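Local structure of nicotinate-nucleotide pyrophosphorylase (Pyrococcus furiosus, 2I14) at residues N39-V44 and E98-D103; L45-T50 and D309-E314; I130-K135 and E284-V289. The protein probably joins nicotinate to phosphoribosyl pyrophosphate, with hydrolysis of ATP, to form nicotinate mononucleotide in the first step from nicotinate toward NAD. All coordinates share one frame; numbering follows the deposited sequence.

Contact 1 of 3, residues N39-V44 and E98-D103; sequences NIRKKV and EGDYAD
Where strand 43-49 meets the end of strand 95-98 in the antiparallel sheet they share, V44 and G99 form a hydrogen-bonded pair, V44 N to G99 O at 2.8 Å and G99 N to V44 O at 3.0 Å. The chain then turns a corner at G99, at whose phi of 151° a CB would jam against the preceding carbonyl O, so glycine suits the bend. D100 follows as the N-cap of helix 101-104. Its OD2 takes the backbone N-H of K42 at 3.0 Å, from above the carboxylate plane but nearly straight at 167°, and has a weak capping bond from A102 N. The other oxygen, OD1, makes a salt bridge to R41 NE at 2.6 Å. R41 reaches it by bending at chi2 and chi3, which lays one face of the guanidinium over the methyl of A102 and brings NH2 within 3.0 Å of D103 OD2. Both carboxylates are turned steeply against the guanidinium plane. Beside the sheet pair, V44 CG2 packs on Y101 CB, while the Y101 ring extends toward helix 26-37. With backbone N-H groups and an arginine sharing its two oxygens, D100 is probably stabilised as the anion and held against rotation.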
ATOM      1  N   ASN A  39     -26.522 -22.292 -46.906  1.00 89.93           N
ATOM      2  CA  ASN A  39     -27.744 -22.773 -46.251  1.00 91.57           C
ATOM      3  C   ASN A  39     -27.533 -23.724 -45.068  1.00 91.19           C
ATOM      4  O   ASN A  39     -27.644 -24.950 -45.197  1.00 91.05           O
ATOM      5  CB  ASN A  39     -28.680 -23.434 -47.274  1.00 93.68           C
ATOM      6  CG  ASN A  39     -30.152 -23.125 -47.002  1.00 95.51           C
ATOM      7  OD1 ASN A  39     -31.048 -23.708 -47.615  1.00 96.25           O
ATOM      8  ND2 ASN A  39     -30.402 -22.195 -46.081  1.00 96.64           N
ATOM      9  N   ILE A  40     -27.244 -23.138 -43.912  1.00 90.76           N
ATOM     10  CA  ILE A  40     -27.017 -23.898 -42.693  1.00 90.84           C
ATOM     11  C   ILE A  40     -28.049 -23.464 -41.663  1.00 90.40           C
ATOM     12  O   ILE A  40     -27.716 -22.876 -40.633  1.00 90.50           O
ATOM     13  CB  ILE A  40     -25.609 -23.632 -42.130  1.00 91.67           C
ATOM     14  CG1 ILE A  40     -24.555 -23.888 -43.218  1.00 92.39           C
ATOM     15  CG2 ILE A  40     -25.356 -24.526 -40.922  1.00 91.17           C
ATOM     16  CD1 ILE A  40     -23.137 -23.479 -42.828  1.00 92.86           C
ATOM     17  N   ARG A  41     -29.311 -23.749 -41.955  1.00 89.70           N
ATOM     18  CA  ARG A  41     -30.396 -23.374 -41.062  1.00 88.53           C
ATOM     19  C   ARG A  41     -30.566 -24.421 -39.964  1.00 87.20           C
ATOM     20  O   ARG A  41     -30.553 -25.623 -40.227  1.00 86.93           O
ATOM     21  CB  ARG A  41     -31.698 -23.242 -41.859  1.00 89.75           C
ATOM     22  CG  ARG A  41     -31.538 -22.590 -43.238  1.00 90.06           C
ATOM     23  CD  ARG A  41     -31.223 -21.099 -43.159  1.00 90.57           C
ATOM     24  NE  ARG A  41     -32.325 -20.331 -42.580  1.00 91.30           N
ATOM     25  CZ  ARG A  41     -32.449 -19.011 -42.674  1.00 91.37           C
ATOM     26  NH1 ARG A  41     -31.539 -18.300 -43.330  1.00 91.34           N
ATOM     27  NH2 ARG A  41     -33.482 -18.399 -42.107  1.00 91.21           N
ATOM     28  N   LYS A  42     -30.711 -23.956 -38.728  1.00 86.01           N
ATOM     29  CA  LYS A  42     -30.902 -24.852 -37.593  1.00 84.30           C
ATOM     30  C   LYS A  42     -31.315 -24.114 -36.317  1.00 83.01           C
ATOM     31  O   LYS A  42     -30.956 -22.953 -36.104  1.00 82.90           O
ATOM     32  CB  LYS A  42     -29.641 -25.678 -37.337  1.00 83.65           C
ATOM     33  CG  LYS A  42     -28.381 -24.870 -37.152  1.00 82.90           C
ATOM     34  CD  LYS A  42     -27.254 -25.754 -36.628  1.00 82.63           C
ATOM     35  CE  LYS A  42     -26.923 -26.895 -37.579  1.00 81.23           C
ATOM     36  NZ  LYS A  42     -25.891 -27.793 -36.999  1.00 79.80           N
ATOM     37  N   LYS A  43     -32.081 -24.811 -35.480  1.00 81.57           N
ATOM     38  CA  LYS A  43     -32.587 -24.266 -34.223  1.00 79.59           C
ATOM     39  C   LYS A  43     -31.519 -24.254 -33.132  1.00 77.75           C
ATOM     40  O   LYS A  43     -30.823 -25.250 -32.908  1.00 77.57           O
ATOM     41  CB  LYS A  43     -33.800 -25.084 -33.745  1.00 80.04           C
ATOM     42  CG  LYS A  43     -35.155 -24.344 -33.727  1.00 81.54           C
ATOM     43  CD  LYS A  43     -35.639 -23.914 -35.122  1.00 82.45           C
ATOM     44  CE  LYS A  43     -37.174 -23.779 -35.192  1.00 83.22           C
ATOM     45  NZ  LYS A  43     -37.789 -22.824 -34.203  1.00 83.01           N
ATOM     46  N   VAL A  44     -31.399 -23.112 -32.459  1.00 75.35           N
ATOM     47  CA  VAL A  44     -30.434 -22.938 -31.384  1.00 72.11           C
ATOM     48  C   VAL A  44     -31.057 -22.146 -30.245  1.00 71.06           C
ATOM     49  O   VAL A  44     -31.997 -21.372 -30.443  1.00 70.37           O
ATOM     50  CB  VAL A  44     -29.181 -22.164 -31.851  1.00 71.54           C
ATOM     51  CG1 VAL A  44     -28.394 -22.989 -32.857  1.00 71.72           C
ATOM     52  CG2 VAL A  44     -29.595 -20.818 -32.454  1.00 70.55           C
ATOM     53  N   GLU A  98     -34.754 -18.572 -28.663  1.00 66.39           N
ATOM     54  CA  GLU A  98     -34.748 -19.817 -29.404  1.00 68.03           C
ATOM     55  C   GLU A  98     -35.143 -19.604 -30.858  1.00 68.73           C
ATOM     56  O   GLU A  98     -36.060 -18.842 -31.162  1.00 67.37           O
ATOM     57  CB  GLU A  98     -35.687 -20.808 -28.736  1.00 68.68           C
ATOM     58  CG  GLU A  98     -35.362 -22.232 -29.069  1.00 71.91           C
ATOM     59  CD  GLU A  98     -36.016 -23.202 -28.117  1.00 73.81           C
ATOM     60  OE1 GLU A  98     -35.760 -24.422 -28.250  1.00 74.91           O
ATOM     61  OE2 GLU A  98     -36.783 -22.742 -27.238  1.00 74.13           O
ATOM     62  N   GLY A  99     -34.426 -20.271 -31.756  1.00 70.26           N
ATOM     63  CA  GLY A  99     -34.724 -20.139 -33.166  1.00 72.18           C
ATOM     64  C   GLY A  99     -33.515 -20.331 -34.053  1.00 73.89           C
ATOM     65  O   GLY A  99     -32.448 -20.752 -33.602  1.00 73.96           O
ATOM     66  N   ASP A 100     -33.694 -20.026 -35.332  1.00 75.53           N
ATOM     67  CA  ASP A 100     -32.619 -20.154 -36.301  1.00 77.04           C
ATOM     68  C   ASP A 100     -31.702 -18.963 -36.074  1.00 76.90           C
ATOM     69  O   ASP A 100     -32.132 -17.815 -36.218  1.00 76.78           O
ATOM     70  CB  ASP A 100     -33.202 -20.113 -37.719  1.00 79.55           C
ATOM     71  CG  ASP A 100     -32.202 -20.549 -38.790  1.00 80.83           C
ATOM     72  OD1 ASP A 100     -32.564 -20.492 -39.989  1.00 80.50           O
ATOM     73  OD2 ASP A 100     -31.067 -20.949 -38.439  1.00 81.34           O
ATOM     74  N   TYR A 101     -30.449 -19.227 -35.706  1.00 76.67           N
ATOM     75  CA  TYR A 101     -29.513 -18.136 -35.468  1.00 76.04           C
ATOM     76  C   TYR A 101     -29.532 -17.204 -36.666  1.00 76.20           C
ATOM     77  O   TYR A 101     -29.384 -15.990 -36.526  1.00 76.96           O
ATOM     78  CB  TYR A 101     -28.082 -18.635 -35.262  1.00 74.66           C
ATOM     79  CG  TYR A 101     -27.141 -17.491 -34.965  1.00 74.52           C
ATOM     80  CD1 TYR A 101     -27.149 -16.873 -33.720  1.00 74.69           C
ATOM     81  CD2 TYR A 101     -26.317 -16.952 -35.959  1.00 74.12           C
ATOM     82  CE1 TYR A 101     -26.370 -15.743 -33.469  1.00 74.87           C
ATOM     83  CE2 TYR A 101     -25.534 -15.820 -35.719  1.00 73.36           C
ATOM     84  CZ  TYR A 101     -25.570 -15.222 -34.471  1.00 74.55           C
ATOM     85  OH  TYR A 101     -24.830 -14.090 -34.216  1.00 75.33           O
ATOM     86  N   ALA A 102     -29.720 -17.780 -37.846  1.00 75.78           N
ATOM     87  CA  ALA A 102     -29.753 -17.005 -39.073  1.00 76.59           C
ATOM     88  C   ALA A 102     -30.794 -15.889 -39.038  1.00 76.78           C
ATOM     89  O   ALA A 102     -30.657 -14.891 -39.747  1.00 76.98           O
ATOM     90  CB  ALA A 102     -30.018 -17.924 -40.257  1.00 76.83           C
ATOM     91  N   ASP A 103     -31.820 -16.052 -38.204  1.00 77.02           N
ATOM     92  CA  ASP A 103     -32.894 -15.062 -38.094  1.00 77.27           C
ATOM     93  C   ASP A 103     -32.652 -13.900 -37.121  1.00 76.34           C
ATOM     94  O   ASP A 103     -32.731 -12.734 -37.509  1.00 76.43           O
ATOM     95  CB  ASP A 103     -34.209 -15.765 -37.727  1.00 79.26           C
ATOM     96  CG  ASP A 103     -34.763 -16.631 -38.869  1.00 81.49           C
ATOM     97  OD1 ASP A 103     -35.535 -17.576 -38.578  1.00 81.85           O
ATOM     98  OD2 ASP A 103     -34.443 -16.361 -40.053  1.00 82.15           O
TER

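Contact 2 of 3, residues L45-T50 and D309-E314; sequences LADVTT and DIVEVE
Strands 45-49 and 309-313 run antiparallel, their N-to-C directions 132° apart, and are hydrogen-bonded on both sides of a classic beta bulge. At one end L45 N gives a nearly straight bond to E312 O, 2.7 Å; at the other, D47 and D309 exchange a pair of bonds, D47 N to D309 O and D309 N to D47 O, each 2.8 Å. In between, L45 O receives V311 N at 2.9 Å, nearly along the C=O axis, and a weak second bond from E312 N. Two residues, V311 and E312, thus stand opposite the single L45, and the register slips by one before A46 pairs with I310.

A46 and I310 are a non-hydrogen-bonded pair, the A46 methyl touching I310 CG2 at 4.0 Å; a small residue fits here among I310, L308 and the strand. The I310 methyl is brought there by a chi1 of 35° that sets CG2 anti to the carbonyl carbon, while CG1 sits between the backbone N and the carbonyl carbon; I310 also packs against I188 of the second subunit. L45 and D47 point to the other face. CB of L45 lies against CB of E312, and these two side chains cross at a slant. V311, turned inward by the bulge, sets CG1 against D47 CB, the two side chains about at right angles. The beta-branched valine thereby covers the aliphatic base of the aspartate, whose OD1 is hydrogen-bonded to Q96 on the neighbouring strand and is thus satisfied despite burial. A bulge of this kind is a regular device of antiparallel sheets, accentuating their twist; here it lies where strand 307-313 joins strand 43-49 in the eight-stranded antiparallel sheet, built from both early and late parts of the chain.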
ATOM      1  N   LEU A  45     -30.528 -22.357 -29.046  1.00 69.43           N
ATOM      2  CA  LEU A  45     -30.987 -21.640 -27.871  1.00 67.05           C
ATOM      3  C   LEU A  45     -29.802 -20.819 -27.390  1.00 66.11           C
ATOM      4  O   LEU A  45     -28.744 -21.365 -27.064  1.00 66.65           O
ATOM      5  CB  LEU A  45     -31.428 -22.610 -26.774  1.00 66.96           C
ATOM      6  CG  LEU A  45     -31.939 -21.973 -25.472  1.00 65.89           C
ATOM      7  CD1 LEU A  45     -33.063 -21.007 -25.773  1.00 64.26           C
ATOM      8  CD2 LEU A  45     -32.404 -23.057 -24.513  1.00 63.64           C
ATOM      9  N   ALA A  46     -29.971 -19.503 -27.378  1.00 64.33           N
ATOM     10  CA  ALA A  46     -28.914 -18.613 -26.931  1.00 62.38           C
ATOM     11  C   ALA A  46     -29.242 -18.075 -25.532  1.00 60.77           C
ATOM     12  O   ALA A  46     -30.404 -17.869 -25.175  1.00 59.22           O
ATOM     13  CB  ALA A  46     -28.725 -17.465 -27.935  1.00 61.65           C
ATOM     14  N   ASP A  47     -28.189 -17.871 -24.748  1.00 59.45           N
ATOM     15  CA  ASP A  47     -28.277 -17.379 -23.382  1.00 57.22           C
ATOM     16  C   ASP A  47     -27.683 -15.982 -23.281  1.00 55.60           C
ATOM     17  O   ASP A  47     -26.771 -15.619 -24.034  1.00 55.88           O
ATOM     18  CB  ASP A  47     -27.467 -18.297 -22.462  1.00 60.40           C
ATOM     19  CG  ASP A  47     -28.330 -19.091 -21.498  1.00 62.64           C
ATOM     20  OD1 ASP A  47     -29.565 -19.120 -21.705  1.00 64.70           O
ATOM     21  OD2 ASP A  47     -27.767 -19.695 -20.545  1.00 61.73           O
ATOM     22  N   VAL A  48     -28.201 -15.197 -22.344  1.00 52.84           N
ATOM     23  CA  VAL A  48     -27.672 -13.866 -22.101  1.00 49.41           C
ATOM     24  C   VAL A  48     -27.259 -13.814 -20.633  1.00 48.46           C
ATOM     25  O   VAL A  48     -28.092 -13.985 -19.735  1.00 47.93           O
ATOM     26  CB  VAL A  48     -28.703 -12.783 -22.390  1.00 47.03           C
ATOM     27  CG1 VAL A  48     -28.166 -11.450 -21.943  1.00 48.14           C
ATOM     28  CG2 VAL A  48     -28.981 -12.728 -23.872  1.00 47.67           C
ATOM     29  N   THR A  49     -25.965 -13.617 -20.395  1.00 47.28           N
ATOM     30  CA  THR A  49     -25.422 -13.550 -19.027  1.00 47.90           C
ATOM     31  C   THR A  49     -24.222 -12.601 -18.944  1.00 45.43           C
ATOM     32  O   THR A  49     -23.904 -11.887 -19.887  1.00 45.44           O
ATOM     33  CB  THR A  49     -24.901 -14.922 -18.562  1.00 48.31           C
ATOM     34  OG1 THR A  49     -23.786 -15.276 -19.386  1.00 51.33           O
ATOM     35  CG2 THR A  49     -25.966 -16.005 -18.699  1.00 48.59           C
ATOM     36  N   THR A  50     -23.575 -12.594 -17.791  1.00 43.99           N
ATOM     37  CA  THR A  50     -22.363 -11.804 -17.582  1.00 44.63           C
ATOM     38  C   THR A  50     -21.554 -12.686 -16.685  1.00 43.64           C
ATOM     39  O   THR A  50     -22.110 -13.439 -15.880  1.00 42.99           O
ATOM     40  CB  THR A  50     -22.548 -10.476 -16.793  1.00 44.51           C
ATOM     41  OG1 THR A  50     -23.095 -10.748 -15.499  1.00 44.62           O
ATOM     42  CG2 THR A  50     -23.449  -9.551 -17.511  1.00 46.11           C
ATOM     43  N   ASP A 309     -24.739 -15.955 -25.857  1.00 60.37           N
ATOM     44  CA  ASP A 309     -24.019 -17.156 -26.281  1.00 62.04           C
ATOM     45  C   ASP A 309     -24.901 -18.389 -26.441  1.00 62.63           C
ATOM     46  O   ASP A 309     -25.620 -18.767 -25.518  1.00 60.84           O
ATOM     47  CB  ASP A 309     -22.917 -17.501 -25.283  1.00 62.81           C
ATOM     48  CG  ASP A 309     -22.039 -16.319 -24.948  1.00 64.58           C
ATOM     49  OD1 ASP A 309     -21.683 -15.547 -25.864  1.00 66.14           O
ATOM     50  OD2 ASP A 309     -21.690 -16.171 -23.762  1.00 65.51           O
ATOM     51  N   ILE A 310     -24.829 -19.024 -27.611  1.00 64.63           N
ATOM     52  CA  ILE A 310     -25.605 -20.241 -27.862  1.00 65.13           C
ATOM     53  C   ILE A 310     -25.110 -21.353 -26.937  1.00 65.02           C
ATOM     54  O   ILE A 310     -23.949 -21.749 -26.976  1.00 63.89           O
ATOM     55  CB  ILE A 310     -25.505 -20.671 -29.342  1.00 64.09           C
ATOM     56  CG1 ILE A 310     -24.114 -20.364 -29.881  1.00 64.37           C
ATOM     57  CG2 ILE A 310     -26.527 -19.917 -30.168  1.00 63.95           C
ATOM     58  CD1 ILE A 310     -24.035 -20.424 -31.389  1.00 66.80           C
ATOM     59  N   VAL A 311     -26.007 -21.821 -26.080  1.00 66.64           N
ATOM     60  CA  VAL A 311     -25.701 -22.863 -25.109  1.00 68.63           C
ATOM     61  C   VAL A 311     -26.316 -24.206 -25.500  1.00 70.84           C
ATOM     62  O   VAL A 311     -26.115 -25.213 -24.822  1.00 70.14           O
ATOM     63  CB  VAL A 311     -26.231 -22.483 -23.727  1.00 67.72           C
ATOM     64  CG1 VAL A 311     -25.706 -21.116 -23.331  1.00 67.55           C
ATOM     65  CG2 VAL A 311     -27.738 -22.477 -23.750  1.00 67.58           C
ATOM     66  N   GLU A 312     -27.074 -24.210 -26.594  1.00 73.67           N
ATOM     67  CA  GLU A 312     -27.706 -25.428 -27.076  1.00 76.02           C
ATOM     68  C   GLU A 312     -28.088 -25.298 -28.549  1.00 77.40           C
ATOM     69  O   GLU A 312     -28.662 -24.289 -28.967  1.00 77.61           O
ATOM     70  CB  GLU A 312     -28.946 -25.741 -26.238  1.00 77.40           C
ATOM     71  CG  GLU A 312     -29.376 -27.204 -26.294  1.00 78.91           C
ATOM     72  CD  GLU A 312     -30.554 -27.514 -25.384  1.00 79.86           C
ATOM     73  OE1 GLU A 312     -31.656 -26.973 -25.637  1.00 80.23           O
ATOM     74  OE2 GLU A 312     -30.374 -28.294 -24.421  1.00 79.51           O
ATOM     75  N   VAL A 313     -27.752 -26.323 -29.331  1.00 78.36           N
ATOM     76  CA  VAL A 313     -28.056 -26.347 -30.757  1.00 79.55           C
ATOM     77  C   VAL A 313     -28.778 -27.648 -31.099  1.00 80.25           C
ATOM     78  O   VAL A 313     -28.202 -28.729 -30.990  1.00 80.40           O
ATOM     79  CB  VAL A 313     -26.770 -26.256 -31.598  1.00 79.51           C
ATOM     80  CG1 VAL A 313     -27.118 -26.061 -33.072  1.00 79.79           C
ATOM     81  CG2 VAL A 313     -25.907 -25.120 -31.095  1.00 79.88           C
ATOM     82  N   GLU A 314     -30.038 -27.536 -31.510  1.00 81.22           N
ATOM     83  CA  GLU A 314     -30.854 -28.699 -31.858  1.00 81.92           C
ATOM     84  C   GLU A 314     -30.989 -29.667 -30.680  1.00 81.77           C
ATOM     85  O   GLU A 314     -30.714 -30.860 -30.804  1.00 81.67           O
ATOM     86  CB  GLU A 314     -30.252 -29.437 -33.056  1.00 82.98           C
ATOM     87  CG  GLU A 314     -31.172 -29.530 -34.257  1.00 84.67           C
ATOM     88  CD  GLU A 314     -30.694 -28.689 -35.432  1.00 86.21           C
ATOM     89  OE1 GLU A 314     -29.603 -28.988 -35.977  1.00 85.78           O
ATOM     90  OE2 GLU A 314     -31.409 -27.731 -35.809  1.00 86.85           O
TER

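Contact 3 of 3, residues I130-K135 and E284-V289; sequences IAAKFK and EIVDVV
V286 points its two methyls into the turn that follows helix 108-131, CG1 against the carbonyl of A132 and CG2 against that of A131. Two lysine chains lie across the same valine at a slant: K133 sets its CG 3.6 Å from V286 CG1, and K135 brings its CD to 3.7 Å from that methyl. A compact branched residue suits this spot, since it meets the aliphatic parts of both lysines while their amino groups travel on to polar partners. K133, bent at chi2, chi3 and chi4, carries NZ to D287 OD1 at 2.8 Å, a salt bridge that enters on the syn side, 21° out of the carboxylate plane. K135 ends on the backbone, NZ donating to V289 O in the carbonyl plane. Behind them A132 and V286 both rest on F292 of strand 291-294, and K133, with positive phi, is the C-prime residue of a Schellman motif. A type I' turn from A132 to K135 then redirects the chain toward strand 137-139. Such a join of a helix terminus to the loop before a neighbouring parallel strand belongs to the alpha/beta-barrel-like C-terminal domain of the quinolinate phosphoribosyltransferase family.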
ATOM      1  N   ILE A 130     -29.568   2.415  -1.476  1.00 38.71           N
ATOM      2  CA  ILE A 130     -29.162   1.719  -0.270  1.00 36.98           C
ATOM      3  C   ILE A 130     -28.205   2.574   0.545  1.00 36.34           C
ATOM      4  O   ILE A 130     -28.450   2.828   1.712  1.00 36.65           O
ATOM      5  CB  ILE A 130     -28.509   0.362  -0.612  1.00 36.35           C
ATOM      6  CG1 ILE A 130     -29.555  -0.564  -1.240  1.00 35.86           C
ATOM      7  CG2 ILE A 130     -27.906  -0.267   0.626  1.00 35.33           C
ATOM      8  CD1 ILE A 130     -29.012  -1.915  -1.607  1.00 37.64           C
ATOM      9  N   ALA A 131     -27.129   3.040  -0.069  1.00 35.99           N
ATOM     10  CA  ALA A 131     -26.169   3.855   0.659  1.00 36.26           C
ATOM     11  C   ALA A 131     -26.795   5.092   1.316  1.00 36.24           C
ATOM     12  O   ALA A 131     -26.312   5.581   2.349  1.00 34.78           O
ATOM     13  CB  ALA A 131     -25.032   4.267  -0.262  1.00 35.77           C
ATOM     14  N   ALA A 132     -27.872   5.585   0.721  1.00 36.33           N
ATOM     15  CA  ALA A 132     -28.550   6.766   1.242  1.00 38.43           C
ATOM     16  C   ALA A 132     -29.617   6.425   2.267  1.00 38.68           C
ATOM     17  O   ALA A 132     -30.443   7.267   2.591  1.00 38.18           O
ATOM     18  CB  ALA A 132     -29.179   7.564   0.099  1.00 38.41           C
ATOM     19  N   LYS A 133     -29.586   5.192   2.773  1.00 40.33           N
ATOM     20  CA  LYS A 133     -30.551   4.713   3.765  1.00 40.18           C
ATOM     21  C   LYS A 133     -31.952   4.939   3.194  1.00 41.69           C
ATOM     22  O   LYS A 133     -32.835   5.501   3.858  1.00 42.51           O
ATOM     23  CB  LYS A 133     -30.394   5.493   5.068  1.00 39.71           C
ATOM     24  CG  LYS A 133     -28.981   5.544   5.621  1.00 39.94           C
ATOM     25  CD  LYS A 133     -28.719   4.441   6.638  1.00 39.59           C
ATOM     26  CE  LYS A 133     -28.375   5.018   8.020  1.00 40.09           C
ATOM     27  NZ  LYS A 133     -27.081   5.778   8.088  1.00 38.58           N
ATOM     28  N   PHE A 134     -32.134   4.519   1.946  1.00 41.38           N
ATOM     29  CA  PHE A 134     -33.402   4.661   1.239  1.00 39.94           C
ATOM     30  C   PHE A 134     -34.057   6.038   1.285  1.00 39.24           C
ATOM     31  O   PHE A 134     -35.221   6.177   0.930  1.00 39.71           O
ATOM     32  CB  PHE A 134     -34.366   3.589   1.704  1.00 37.98           C
ATOM     33  CG  PHE A 134     -33.941   2.220   1.300  1.00 41.17           C
ATOM     34  CD1 PHE A 134     -34.390   1.660   0.110  1.00 42.20           C
ATOM     35  CD2 PHE A 134     -33.016   1.506   2.072  1.00 41.26           C
ATOM     36  CE1 PHE A 134     -33.924   0.407  -0.311  1.00 42.65           C
ATOM     37  CE2 PHE A 134     -32.541   0.255   1.664  1.00 38.79           C
ATOM     38  CZ  PHE A 134     -32.993  -0.295   0.474  1.00 41.73           C
ATOM     39  N   LYS A 135     -33.306   7.056   1.693  1.00 37.81           N
ATOM     40  CA  LYS A 135     -33.836   8.404   1.702  1.00 38.29           C
ATOM     41  C   LYS A 135     -34.129   8.817   0.251  1.00 40.27           C
ATOM     42  O   LYS A 135     -33.871   8.071  -0.689  1.00 40.59           O
ATOM     43  CB  LYS A 135     -32.827   9.348   2.327  1.00 37.81           C
ATOM     44  CG  LYS A 135     -32.831   9.321   3.846  1.00 38.63           C
ATOM     45  CD  LYS A 135     -31.442   9.564   4.390  1.00 40.36           C
ATOM     46  CE  LYS A 135     -31.475  10.253   5.727  1.00 41.09           C
ATOM     47  NZ  LYS A 135     -31.941  11.640   5.523  1.00 43.66           N
ATOM     48  N   GLU A 284     -20.831   8.905   3.885  1.00 46.07           N
ATOM     49  CA  GLU A 284     -20.235   9.757   4.900  1.00 48.79           C
ATOM     50  C   GLU A 284     -21.026  11.032   5.141  1.00 48.80           C
ATOM     51  O   GLU A 284     -20.526  11.978   5.755  1.00 49.97           O
ATOM     52  CB  GLU A 284     -18.779  10.092   4.529  1.00 50.95           C
ATOM     53  CG  GLU A 284     -18.589  11.023   3.338  1.00 55.72           C
ATOM     54  CD  GLU A 284     -17.115  11.209   2.940  1.00 59.11           C
ATOM     55  OE1 GLU A 284     -16.574  10.354   2.193  1.00 60.39           O
ATOM     56  OE2 GLU A 284     -16.497  12.207   3.380  1.00 59.50           O
ATOM     57  N   ILE A 285     -22.280  11.045   4.715  1.00 47.68           N
ATOM     58  CA  ILE A 285     -23.053  12.256   4.854  1.00 46.36           C
ATOM     59  C   ILE A 285     -24.576  12.045   4.958  1.00 47.90           C
ATOM     60  O   ILE A 285     -25.324  12.997   5.185  1.00 47.70           O
ATOM     61  CB  ILE A 285     -22.612  13.198   3.680  1.00 44.17           C
ATOM     62  CG1 ILE A 285     -21.800  14.354   4.268  1.00 44.85           C
ATOM     63  CG2 ILE A 285     -23.779  13.619   2.804  1.00 43.79           C
ATOM     64  CD1 ILE A 285     -21.149  15.251   3.253  1.00 44.50           C
ATOM     65  N   VAL A 286     -25.019  10.791   4.850  1.00 48.41           N
ATOM     66  CA  VAL A 286     -26.444  10.443   4.907  1.00 49.04           C
ATOM     67  C   VAL A 286     -27.189  10.977   6.115  1.00 51.54           C
ATOM     68  O   VAL A 286     -28.250  11.597   5.989  1.00 53.42           O
ATOM     69  CB  VAL A 286     -26.684   8.936   4.968  1.00 47.58           C
ATOM     70  CG1 VAL A 286     -27.874   8.583   4.121  1.00 46.23           C
ATOM     71  CG2 VAL A 286     -25.445   8.182   4.574  1.00 48.37           C
ATOM     72  N   ASP A 287     -26.640  10.699   7.293  1.00 52.86           N
ATOM     73  CA  ASP A 287     -27.267  11.091   8.545  1.00 53.17           C
ATOM     74  C   ASP A 287     -27.337  12.592   8.802  1.00 53.04           C
ATOM     75  O   ASP A 287     -27.640  13.016   9.905  1.00 55.26           O
ATOM     76  CB  ASP A 287     -26.560  10.396   9.716  1.00 53.63           C
ATOM     77  CG  ASP A 287     -26.567   8.885   9.588  1.00 54.92           C
ATOM     78  OD1 ASP A 287     -27.612   8.321   9.183  1.00 55.47           O
ATOM     79  OD2 ASP A 287     -25.532   8.257   9.897  1.00 55.49           O
ATOM     80  N   VAL A 288     -27.082  13.407   7.795  1.00 51.72           N
ATOM     81  CA  VAL A 288     -27.131  14.838   8.009  1.00 50.92           C
ATOM     82  C   VAL A 288     -27.746  15.534   6.800  1.00 50.79           C
ATOM     83  O   VAL A 288     -27.839  16.756   6.748  1.00 50.98           O
ATOM     84  CB  VAL A 288     -25.709  15.366   8.286  1.00 51.55           C
ATOM     85  CG1 VAL A 288     -25.693  16.881   8.354  1.00 51.83           C
ATOM     86  CG2 VAL A 288     -25.199  14.781   9.591  1.00 49.91           C
ATOM     87  N   VAL A 289     -28.174  14.746   5.825  1.00 49.95           N
ATOM     88  CA  VAL A 289     -28.781  15.308   4.631  1.00 49.94           C
ATOM     89  C   VAL A 289     -30.167  14.706   4.463  1.00 50.96           C
ATOM     90  O   VAL A 289     -30.409  13.549   4.823  1.00 50.44           O
ATOM     91  CB  VAL A 289     -27.919  15.037   3.384  1.00 48.87           C
ATOM     92  CG1 VAL A 289     -26.629  15.824   3.475  1.00 47.11           C
ATOM     93  CG2 VAL A 289     -27.602  13.574   3.289  1.00 47.06           C
TER

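Overall arrangement
Contacts 1 and 2 share strand 43-49, which lies between strands 95-98 and 307-313 in one antiparallel sheet; their centres are 12 Å apart and they touch, with K43 O probably hydrogen-bonded to E314 N and V44 packed on V313. Both also meet the second subunit. Contact 3 is separate, on the opposite side of the chain's centre, its centre 51 Å from that of contact 1 and 41 Å from that of contact 2. One bound phosphoribosyl pyrophosphate analogue lies about 5 Å from the side chain of D309 and about 8 Å from that of Y101; another copy, at contact 3's end, is about 13 Å from the side chain of A132.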